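Local coordinates for protein kinase containing Z-DNA binding domains (Danio rerio, PDB 4LB6), which binds left-handed Z-DNA through this Zalpha domain, the part present here, and as a whole protein is probably a kinase of translation initiation factor eIF2alpha, at residues I12-L20 with L46-V55; L20-Q29 with T58-L69. One frame throughout, in Å; residues are numbered along the deposited sequence.

Overall arrangement
Both contacts belong to one winged helix-turn-helix Zalpha domain, and their centres lie about 11 Å apart, on opposite sides of the chain's centre. Leu20 is common to them: helix 10-23 packs on helix 39-51 in contact 1 and, in contact 2, runs into the loop that bridges to strand 66-69. Tyr47 and Trp67 join the two directly, stacked edge to face, with Tyr47 CE1 3.6 Å from Trp67 CZ2. The DNA strand of chain B spans both. Contact 1 supplies Tyr47, which meets DC4 and DG5, while contact 2 brings Gln29 and Arg64 to the phosphate of DG3, so successive nucleotides are held from helix 39-51 (Tyr47), helix 28-35 (Gln29) and the wing (Arg64).

Contact 1: residues I12-L20 with L46-V55; sequences IEMRICDYL and LYSLQASKQV. With nucleotides of chain B.
Leu49 is the hub on helix 39-51, lying under Glu13 and Cys17 of helix 10-23. The side chains of Glu13 and Leu49 run antiparallel alongside one another, CG of Glu13 resting 3.9 Å from Leu49 CD1 while the carboxylate lies beside the other methyl, CD2. Cys17 presses SG against Leu49 CD1 at 3.8 Å, with Val55 CG1 a little farther off. Ile16 reaches over with its CG2 branch: a chi1 of -70° sets CG1 beside the backbone N and CG2 anti to it, where CG2 meets Leu46 CD2 at 3.7 Å, the side chains at a slant. Deeper in, Leu20 CD1 touches Val55 CG1 at 3.8 Å, crossing it at about a right angle. No direct hydrogen bond links the segments; beside Ser48 and Ser52 one water takes that role, donating to Glu13 OE1 and Ser52 OG and also bonding Ser48 OG. The other carboxylate oxygen of Glu13 is bonded to His45. A Schellman motif with Lys53 at positive phi ends the helix and turns the chain back toward Val55. On the DNA side, Tyr47 lays one ring face over C8 of DG5 of chain B, 3.4 Å from the ring plane, and its OH donates to OP1 of DC4 of chain B at 2.6 Å, in the plane of the ring. The two helix segments cross at -81°, their axes 10.9 Å apart. Helix 28-35 adds Leu35 to the surroundings of Ile16, and strand 66-69 places Trp67 against Leu46 and Val55, completing the core between the three helices and the wing.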
# COMPACT_ATOMS: atom_id res chain seq x y z
N ILE A 12 6.63 23.95 8.04
CA ILE A 12 6.50 22.71 7.25
C ILE A 12 7.10 22.93 5.88
O ILE A 12 7.84 22.10 5.38
CB ILE A 12 5.00 22.32 7.05
CG1 ILE A 12 4.35 22.00 8.38
CG2 ILE A 12 4.82 21.15 6.03
CD1 ILE A 12 5.04 20.90 9.09
N GLU A 13 6.75 24.06 5.27
CA GLU A 13 7.18 24.26 3.90
C GLU A 13 8.69 24.43 3.88
O GLU A 13 9.32 23.92 2.99
CB GLU A 13 6.43 25.41 3.19
CG GLU A 13 5.11 24.93 2.64
CD GLU A 13 4.20 25.98 2.01
OE1 GLU A 13 4.65 27.07 1.63
OE2 GLU A 13 3.00 25.65 1.86
N MET A 14 9.25 25.15 4.85
CA MET A 14 10.71 25.26 4.92
C MET A 14 11.36 23.89 5.07
O MET A 14 12.39 23.59 4.42
CB MET A 14 11.12 26.18 6.10
CG MET A 14 12.60 26.11 6.42
SD MET A 14 13.02 27.24 7.76
CE MET A 14 12.20 28.72 7.20
N ARG A 15 10.77 23.06 5.92
CA ARG A 15 11.33 21.73 6.18
C ARG A 15 11.26 20.80 4.93
O ARG A 15 12.18 20.04 4.64
CB ARG A 15 10.66 21.08 7.40
CG ARG A 15 11.19 21.65 8.78
CD ARG A 15 10.43 20.99 9.97
NE ARG A 15 10.79 19.58 10.11
CZ ARG A 15 9.98 18.56 10.47
NH1 ARG A 15 8.68 18.75 10.74
NH2 ARG A 15 10.50 17.34 10.55
N ILE A 16 10.19 20.93 4.17
CA ILE A 16 10.07 20.19 2.93
C ILE A 16 11.11 20.65 1.91
O ILE A 16 11.80 19.83 1.28
CB ILE A 16 8.67 20.36 2.31
CG1 ILE A 16 7.68 19.61 3.22
CG2 ILE A 16 8.63 19.71 0.86
CD1 ILE A 16 6.14 19.88 2.94
N CYS A 17 11.26 21.96 1.79
CA CYS A 17 12.16 22.49 0.79
C CYS A 17 13.58 22.16 1.20
O CYS A 17 14.46 21.94 0.36
CB CYS A 17 12.00 23.99 0.65
SG CYS A 17 10.47 24.40 -0.27
N ASP A 18 13.81 22.14 2.50
CA ASP A 18 15.16 21.84 2.97
C ASP A 18 15.52 20.37 2.71
O ASP A 18 16.65 20.03 2.37
CB ASP A 18 15.24 22.17 4.45
CG ASP A 18 16.61 21.90 5.03
OD1 ASP A 18 17.53 22.73 4.87
OD2 ASP A 18 16.73 20.84 5.66
N TYR A 19 14.54 19.50 2.87
CA TYR A 19 14.72 18.10 2.49
C TYR A 19 15.11 17.95 1.00
O TYR A 19 16.10 17.26 0.63
CB TYR A 19 13.45 17.28 2.85
CG TYR A 19 13.65 15.80 2.57
CD1 TYR A 19 13.49 15.31 1.30
CD2 TYR A 19 14.09 14.94 3.55
CE1 TYR A 19 13.73 13.99 1.01
CE2 TYR A 19 14.30 13.58 3.26
CZ TYR A 19 14.14 13.14 2.00
OH TYR A 19 14.37 11.80 1.66
N LEU A 20 14.34 18.61 0.14
CA LEU A 20 14.64 18.60 -1.28
C LEU A 20 16.01 19.25 -1.59
O LEU A 20 16.73 18.78 -2.46
CB LEU A 20 13.53 19.27 -2.07
CG LEU A 20 12.17 18.54 -2.04
CD1 LEU A 20 11.13 19.39 -2.73
CD2 LEU A 20 12.17 17.13 -2.64
N LEU A 46 3.42 20.34 -1.00
CA LEU A 46 4.16 20.22 -2.26
C LEU A 46 3.37 20.83 -3.41
O LEU A 46 3.92 21.60 -4.24
CB LEU A 46 4.41 18.73 -2.58
CG LEU A 46 5.60 18.17 -1.78
CD1 LEU A 46 5.60 16.61 -1.93
CD2 LEU A 46 6.93 18.70 -2.27
N TYR A 47 2.07 20.52 -3.45
CA TYR A 47 1.21 21.06 -4.54
C TYR A 47 1.12 22.57 -4.42
O TYR A 47 1.21 23.31 -5.43
CB TYR A 47 -0.19 20.38 -4.60
CG TYR A 47 -0.07 19.04 -5.32
CD1 TYR A 47 0.22 17.86 -4.62
CD2 TYR A 47 -0.09 19.00 -6.73
CE1 TYR A 47 0.39 16.64 -5.30
CE2 TYR A 47 0.06 17.79 -7.42
CZ TYR A 47 0.34 16.62 -6.72
OH TYR A 47 0.46 15.42 -7.43
N SER A 48 0.96 23.06 -3.20
CA SER A 48 1.01 24.53 -2.97
C SER A 48 2.34 25.20 -3.37
O SER A 48 2.35 26.31 -3.94
CB SER A 48 0.72 24.86 -1.50
OG SER A 48 0.96 26.24 -1.29
N LEU A 49 3.45 24.55 -3.03
CA LEU A 49 4.76 25.08 -3.44
C LEU A 49 4.96 24.99 -4.95
O LEU A 49 5.71 25.76 -5.53
CB LEU A 49 5.89 24.32 -2.76
CG LEU A 49 6.05 24.55 -1.28
CD1 LEU A 49 6.78 23.40 -0.57
CD2 LEU A 49 6.79 25.89 -1.11
N GLN A 50 4.36 23.99 -5.57
CA GLN A 50 4.46 23.88 -7.02
C GLN A 50 3.71 25.09 -7.66
O GLN A 50 4.16 25.70 -8.67
CB GLN A 50 3.86 22.55 -7.46
CG GLN A 50 3.57 22.44 -8.95
CD GLN A 50 2.58 21.32 -9.27
OE1 GLN A 50 2.97 20.35 -9.90
NE2 GLN A 50 1.30 21.47 -8.86
N ALA A 51 2.58 25.44 -7.05
CA ALA A 51 1.74 26.50 -7.62
C ALA A 51 2.51 27.79 -7.49
O ALA A 51 2.36 28.67 -8.32
CB ALA A 51 0.39 26.59 -6.90
N SER A 52 3.37 27.88 -6.48
CA SER A 52 4.15 29.10 -6.23
C SER A 52 5.55 29.07 -6.82
O SER A 52 6.41 29.89 -6.46
CB SER A 52 4.16 29.47 -4.75
OG SER A 52 4.90 28.52 -3.99
N LYS A 53 5.75 28.15 -7.75
CA LYS A 53 6.99 27.99 -8.52
C LYS A 53 8.22 27.79 -7.67
O LYS A 53 9.32 28.15 -8.09
CB LYS A 53 7.22 29.18 -9.48
CG LYS A 53 6.20 29.31 -10.59
CD LYS A 53 6.21 28.14 -11.59
CE LYS A 53 5.44 28.49 -12.88
NZ LYS A 53 4.78 27.28 -13.53
N GLN A 54 8.06 27.19 -6.50
CA GLN A 54 9.20 26.87 -5.65
C GLN A 54 9.72 25.41 -5.80
O GLN A 54 10.88 25.15 -5.58
CB GLN A 54 8.86 27.18 -4.19
CG GLN A 54 8.78 28.67 -3.91
CD GLN A 54 8.23 28.98 -2.52
OE1 GLN A 54 7.04 29.26 -2.37
NE2 GLN A 54 9.10 28.93 -1.50
N VAL A 55 8.85 24.48 -6.18
CA VAL A 55 9.25 23.11 -6.48
C VAL A 55 8.52 22.68 -7.76
O VAL A 55 7.57 23.33 -8.20
CB VAL A 55 8.83 22.09 -5.35
CG1 VAL A 55 9.37 22.55 -3.96
CG2 VAL A 55 7.31 21.92 -5.34
P DG B 5 -2.67 12.65 -0.35
OP1 DG B 5 -1.33 12.04 -0.36
OP2 DG B 5 -3.64 12.48 0.80
O5' DG B 5 -2.49 14.19 -0.65
C5' DG B 5 -3.66 15.14 -0.62
C4' DG B 5 -3.25 16.48 -1.18
O4' DG B 5 -2.78 16.38 -2.53
C3' DG B 5 -4.48 17.43 -1.30
O3' DG B 5 -4.43 18.18 -0.07
C2' DG B 5 -4.11 18.31 -2.46
C1' DG B 5 -3.17 17.51 -3.34
N9 DG B 5 -3.70 16.92 -4.58
C8 DG B 5 -3.14 17.10 -5.81
N7 DG B 5 -3.72 16.40 -6.77
C5 DG B 5 -4.77 15.75 -6.14
C6 DG B 5 -5.71 14.82 -6.69
O6 DG B 5 -5.80 14.44 -7.85
N1 DG B 5 -6.58 14.30 -5.73
C2 DG B 5 -6.49 14.61 -4.39
N2 DG B 5 -7.38 13.99 -3.56
N3 DG B 5 -5.57 15.48 -3.89
C4 DG B 5 -4.74 16.00 -4.80
P DC B 4 0.03 11.98 -5.74
OP1 DC B 4 0.74 13.30 -6.04
OP2 DC B 4 0.47 11.20 -4.49
O5' DC B 4 -1.46 12.36 -5.61
C5' DC B 4 -1.93 13.50 -4.73
C4' DC B 4 -3.09 13.15 -3.84
O4' DC B 4 -4.21 12.77 -4.73
C3' DC B 4 -2.84 11.92 -2.92
O3' DC B 4 -3.46 12.09 -1.62
C2' DC B 4 -3.57 10.77 -3.71
C1' DC B 4 -4.76 11.58 -4.23
N1 DC B 4 -5.36 10.88 -5.37
C2 DC B 4 -6.41 10.01 -5.14
O2 DC B 4 -6.85 9.88 -4.01
N3 DC B 4 -6.93 9.30 -6.18
C4 DC B 4 -6.39 9.45 -7.41
N4 DC B 4 -7.01 8.69 -8.39
C5 DC B 4 -5.27 10.29 -7.67
C6 DC B 4 -4.79 10.96 -6.61
O HOH W 1 3.43 27.79 -1.14

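Contact 2: residues L20-Q29 with T58-L69; sequences LRRHGRSTVQ and TVEDNKRPVWNL. With nucleotides of chain B.
Ser26 and Trp67 form a single antiparallel hydrogen-bonded bridge, Trp67 N to Ser26 O at 2.7 Å and Ser26 N to Trp67 O at 3.0 Å, which adds the loop after helix 10-23 to the edge of strand 66-69. Ser26 OG turns back to donate to Gly24 O, bracing the loop. On one flank Arg25, bent at chi3 (77°), folds its guanidinium over Val66, whose CG1 sits 3.6 Å from the plane and over its centre; NH1 makes a weak bond to Thr58 OG1. On the apolar side Leu20 CB packs on Leu69 CG, whose CD1 methyl lies over the backbone of Arg21. A water joins Val28 N to Pro65 O. Nearer the DNA, Thr27 CG2 touches Arg64 CB at 3.8 Å, and the amide of Gln29 stacks on the guanidinium of Arg64. The two planes are 8° apart, with Gln29 CD 3.3 Å above the centre of the guanidinium, a stack made possible by the bend of Gln29 at chi2 (81°). Both side chains reach OP2 of DG3 of chain B: Arg64 NE donates at 3.1 Å, whereas the bond from Gln29 NE2 is weak. An alanine in place of Arg64 would probably cost that phosphate a charged donor and leave Gln29 without the flat group that steadies its amide. Pro65 lies against O3' of the same nucleotide. A cation and an amide thus converge on one phosphate oxygen, and the stack probably limits how far either can turn; here Gln29 and Arg64 engage the backbone phosphate, while the Ser26 bridge ties the wing to the helical part of the domain.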
# COMPACT_ATOMS: atom_id res chain seq x y z
N LEU A 20 14.34 18.61 0.14
CA LEU A 20 14.64 18.60 -1.28
C LEU A 20 16.01 19.25 -1.59
O LEU A 20 16.73 18.78 -2.46
CB LEU A 20 13.53 19.27 -2.07
CG LEU A 20 12.17 18.54 -2.04
CD1 LEU A 20 11.13 19.39 -2.73
CD2 LEU A 20 12.17 17.13 -2.64
N ARG A 21 16.37 20.32 -0.89
CA ARG A 21 17.70 20.91 -1.11
C ARG A 21 18.81 19.91 -0.87
O ARG A 21 19.77 19.83 -1.65
CB ARG A 21 17.95 22.14 -0.23
CG ARG A 21 19.32 22.77 -0.46
CD ARG A 21 19.48 23.92 0.49
NE ARG A 21 19.42 23.46 1.87
CZ ARG A 21 20.44 22.91 2.52
NH1 ARG A 21 21.63 22.75 1.92
NH2 ARG A 21 20.27 22.52 3.79
N ARG A 22 18.69 19.13 0.20
CA ARG A 22 19.73 18.17 0.56
C ARG A 22 19.65 16.87 -0.23
O ARG A 22 20.67 16.19 -0.44
CB ARG A 22 19.67 17.82 2.05
CG ARG A 22 19.79 19.03 2.98
CD ARG A 22 19.81 18.61 4.45
NE ARG A 22 18.92 17.48 4.72
CZ ARG A 22 17.66 17.60 5.14
NH1 ARG A 22 17.15 18.80 5.34
NH2 ARG A 22 16.91 16.53 5.36
N HIS A 23 18.45 16.48 -0.65
CA HIS A 23 18.31 15.16 -1.26
C HIS A 23 18.08 15.14 -2.75
O HIS A 23 18.17 14.08 -3.34
CB HIS A 23 17.18 14.37 -0.63
CG HIS A 23 17.52 13.76 0.68
ND1 HIS A 23 17.45 14.46 1.86
CD2 HIS A 23 17.89 12.50 1.00
CE1 HIS A 23 17.77 13.66 2.86
NE2 HIS A 23 18.05 12.47 2.36
N GLY A 24 17.76 16.28 -3.35
CA GLY A 24 17.31 16.30 -4.72
C GLY A 24 16.00 15.54 -4.90
O GLY A 24 15.18 15.43 -3.97
N ARG A 25 15.82 15.02 -6.12
CA ARG A 25 14.59 14.35 -6.54
C ARG A 25 14.11 13.39 -5.48
O ARG A 25 14.85 12.49 -5.09
CB ARG A 25 14.82 13.61 -7.88
CG ARG A 25 14.75 14.51 -9.12
CD ARG A 25 15.37 13.91 -10.37
NE ARG A 25 14.51 12.91 -11.01
CZ ARG A 25 13.34 13.18 -11.59
NH1 ARG A 25 12.86 14.43 -11.62
NH2 ARG A 25 12.65 12.19 -12.13
N SER A 26 12.86 13.57 -5.02
CA SER A 26 12.29 12.74 -3.96
C SER A 26 10.79 12.55 -4.16
O SER A 26 10.11 13.40 -4.77
CB SER A 26 12.50 13.43 -2.62
OG SER A 26 13.86 13.72 -2.44
N THR A 27 10.28 11.43 -3.65
CA THR A 27 8.83 11.20 -3.61
C THR A 27 8.28 11.70 -2.26
O THR A 27 9.04 11.96 -1.31
CB THR A 27 8.49 9.71 -3.73
OG1 THR A 27 9.04 9.04 -2.59
CG2 THR A 27 9.11 9.13 -5.05
N VAL A 28 6.97 11.87 -2.19
CA VAL A 28 6.36 12.28 -0.93
C VAL A 28 6.68 11.26 0.18
O VAL A 28 6.79 11.61 1.36
CB VAL A 28 4.83 12.51 -1.05
CG1 VAL A 28 4.04 11.20 -1.49
CG2 VAL A 28 4.25 13.19 0.25
N GLN A 29 6.81 9.99 -0.19
CA GLN A 29 7.05 8.98 0.80
C GLN A 29 8.41 9.19 1.49
O GLN A 29 8.52 9.16 2.74
CB GLN A 29 6.94 7.58 0.16
CG GLN A 29 5.47 7.14 -0.15
CD GLN A 29 4.89 7.71 -1.45
OE1 GLN A 29 5.58 8.33 -2.25
NE2 GLN A 29 3.59 7.46 -1.69
N THR A 58 7.72 15.89 -11.74
CA THR A 58 7.70 15.18 -13.00
C THR A 58 6.96 13.89 -12.75
O THR A 58 7.06 13.29 -11.67
CB THR A 58 9.09 14.82 -13.46
OG1 THR A 58 9.65 13.90 -12.52
CG2 THR A 58 9.96 16.08 -13.51
N VAL A 59 6.19 13.49 -13.74
CA VAL A 59 5.32 12.34 -13.61
C VAL A 59 5.44 11.47 -14.86
O VAL A 59 5.66 11.95 -15.98
CB VAL A 59 3.85 12.76 -13.43
CG1 VAL A 59 3.69 13.63 -12.21
CG2 VAL A 59 3.37 13.51 -14.67
N GLU A 60 5.28 10.18 -14.66
CA GLU A 60 5.34 9.22 -15.73
C GLU A 60 4.30 8.16 -15.41
O GLU A 60 4.33 7.55 -14.34
CB GLU A 60 6.76 8.66 -15.77
CG GLU A 60 6.97 7.40 -16.54
CD GLU A 60 8.44 7.02 -16.52
OE1 GLU A 60 9.20 7.75 -15.82
OE2 GLU A 60 8.82 6.04 -17.20
N ASP A 61 3.32 7.99 -16.31
CA ASP A 61 2.25 7.03 -16.10
C ASP A 61 1.58 7.14 -14.71
O ASP A 61 1.22 8.25 -14.27
CB ASP A 61 2.79 5.63 -16.36
CG ASP A 61 3.43 5.50 -17.74
OD1 ASP A 61 2.69 5.35 -18.74
OD2 ASP A 61 4.68 5.57 -17.84
N ASN A 62 1.43 6.01 -14.02
CA ASN A 62 0.87 6.03 -12.65
C ASN A 62 1.92 6.06 -11.54
O ASN A 62 1.62 5.79 -10.36
CB ASN A 62 -0.12 4.87 -12.42
CG ASN A 62 -1.52 5.19 -12.94
OD1 ASN A 62 -1.84 6.35 -13.22
ND2 ASN A 62 -2.38 4.16 -13.03
N LYS A 63 3.16 6.40 -11.91
CA LYS A 63 4.27 6.38 -10.96
C LYS A 63 4.15 7.44 -9.91
O LYS A 63 3.40 8.40 -10.04
CB LYS A 63 5.61 6.53 -11.68
CG LYS A 63 6.00 5.34 -12.50
CD LYS A 63 7.44 5.52 -12.99
CE LYS A 63 8.33 5.87 -11.79
NZ LYS A 63 9.75 6.18 -12.10
N ARG A 64 4.90 7.26 -8.83
CA ARG A 64 4.98 8.31 -7.84
C ARG A 64 5.54 9.53 -8.49
O ARG A 64 6.59 9.46 -9.09
CB ARG A 64 5.93 7.90 -6.73
CG ARG A 64 5.67 6.51 -6.23
CD ARG A 64 6.22 6.37 -4.83
NE ARG A 64 5.25 5.58 -4.10
CZ ARG A 64 5.54 4.87 -3.03
NH1 ARG A 64 6.78 4.83 -2.59
NH2 ARG A 64 4.56 4.21 -2.43
N PRO A 65 4.85 10.67 -8.33
CA PRO A 65 5.47 11.91 -8.80
C PRO A 65 6.78 12.07 -8.05
O PRO A 65 6.93 11.55 -6.94
CB PRO A 65 4.47 12.99 -8.38
CG PRO A 65 3.11 12.24 -8.28
CD PRO A 65 3.51 10.88 -7.77
N VAL A 66 7.73 12.72 -8.72
CA VAL A 66 9.01 12.99 -8.11
C VAL A 66 9.21 14.47 -8.06
O VAL A 66 9.05 15.18 -9.07
CB VAL A 66 10.15 12.30 -8.91
CG1 VAL A 66 11.46 12.84 -8.50
CG2 VAL A 66 10.10 10.76 -8.70
N TRP A 67 9.60 14.96 -6.89
CA TRP A 67 9.61 16.39 -6.63
C TRP A 67 11.04 16.90 -6.56
O TRP A 67 11.91 16.17 -6.13
CB TRP A 67 8.90 16.65 -5.30
CG TRP A 67 7.45 16.28 -5.37
CD1 TRP A 67 6.89 15.08 -5.07
CD2 TRP A 67 6.39 17.12 -5.80
NE1 TRP A 67 5.49 15.13 -5.26
CE2 TRP A 67 5.18 16.37 -5.75
CE3 TRP A 67 6.34 18.44 -6.25
CZ2 TRP A 67 3.93 16.92 -6.10
CZ3 TRP A 67 5.13 18.97 -6.61
CH2 TRP A 67 3.94 18.21 -6.53
N ASN A 68 11.26 18.14 -6.97
CA ASN A 68 12.55 18.79 -6.73
C ASN A 68 12.38 20.30 -6.64
O ASN A 68 11.34 20.85 -6.97
CB ASN A 68 13.53 18.41 -7.83
CG ASN A 68 14.98 18.53 -7.39
OD1 ASN A 68 15.26 18.99 -6.28
ND2 ASN A 68 15.91 18.14 -8.26
N LEU A 69 13.42 20.99 -6.19
CA LEU A 69 13.42 22.44 -6.20
C LEU A 69 13.51 22.99 -7.62
O LEU A 69 14.23 22.48 -8.46
CB LEU A 69 14.64 22.97 -5.39
CG LEU A 69 14.60 22.64 -3.90
CD1 LEU A 69 15.76 23.28 -3.19
CD2 LEU A 69 13.29 23.13 -3.26
P DG B 3 1.79 5.59 -5.38
OP1 DG B 3 2.61 4.63 -6.21
OP2 DG B 3 2.26 6.24 -4.16
O5' DG B 3 1.51 6.69 -6.52
C5' DG B 3 0.66 7.83 -6.19
C4' DG B 3 0.26 8.57 -7.44
O4' DG B 3 -0.40 7.68 -8.45
C3' DG B 3 -0.67 9.77 -7.11
O3' DG B 3 0.18 10.96 -6.94
C2' DG B 3 -1.43 9.90 -8.46
C1' DG B 3 -1.41 8.47 -9.10
N9 DG B 3 -2.63 7.63 -9.00
C8 DG B 3 -3.23 6.93 -10.02
N7 DG B 3 -4.27 6.25 -9.65
C5 DG B 3 -4.35 6.44 -8.26
C6 DG B 3 -5.27 5.92 -7.36
O6 DG B 3 -6.17 5.13 -7.61
N1 DG B 3 -5.06 6.34 -6.04
C2 DG B 3 -3.99 7.14 -5.73
N2 DG B 3 -3.91 7.37 -4.43
N3 DG B 3 -3.07 7.65 -6.59
C4 DG B 3 -3.37 7.30 -7.84
P DC B 2 -1.69 1.93 -9.40
OP1 DC B 2 -3.16 1.97 -9.79
OP2 DC B 2 -0.48 2.17 -10.28
O5' DC B 2 -1.46 2.70 -7.98
C5' DC B 2 -1.36 4.13 -8.14
C4' DC B 2 -1.36 4.72 -6.74
O4' DC B 2 -2.67 4.49 -6.14
C3' DC B 2 -0.31 4.03 -5.83
O3' DC B 2 0.32 5.05 -5.03
C2' DC B 2 -1.19 3.18 -4.92
C1' DC B 2 -2.51 3.97 -4.82
N1 DC B 2 -3.70 3.14 -4.48
C2 DC B 2 -4.11 3.17 -3.14
O2 DC B 2 -3.41 3.80 -2.32
N3 DC B 2 -5.15 2.43 -2.76
C4 DC B 2 -5.81 1.76 -3.70
N4 DC B 2 -6.84 1.00 -3.34
C5 DC B 2 -5.41 1.69 -5.08
C6 DC B 2 -4.36 2.44 -5.44
O HOH W 2 9.50 11.29 -12.96
O HOH W 3 5.24 11.63 -4.75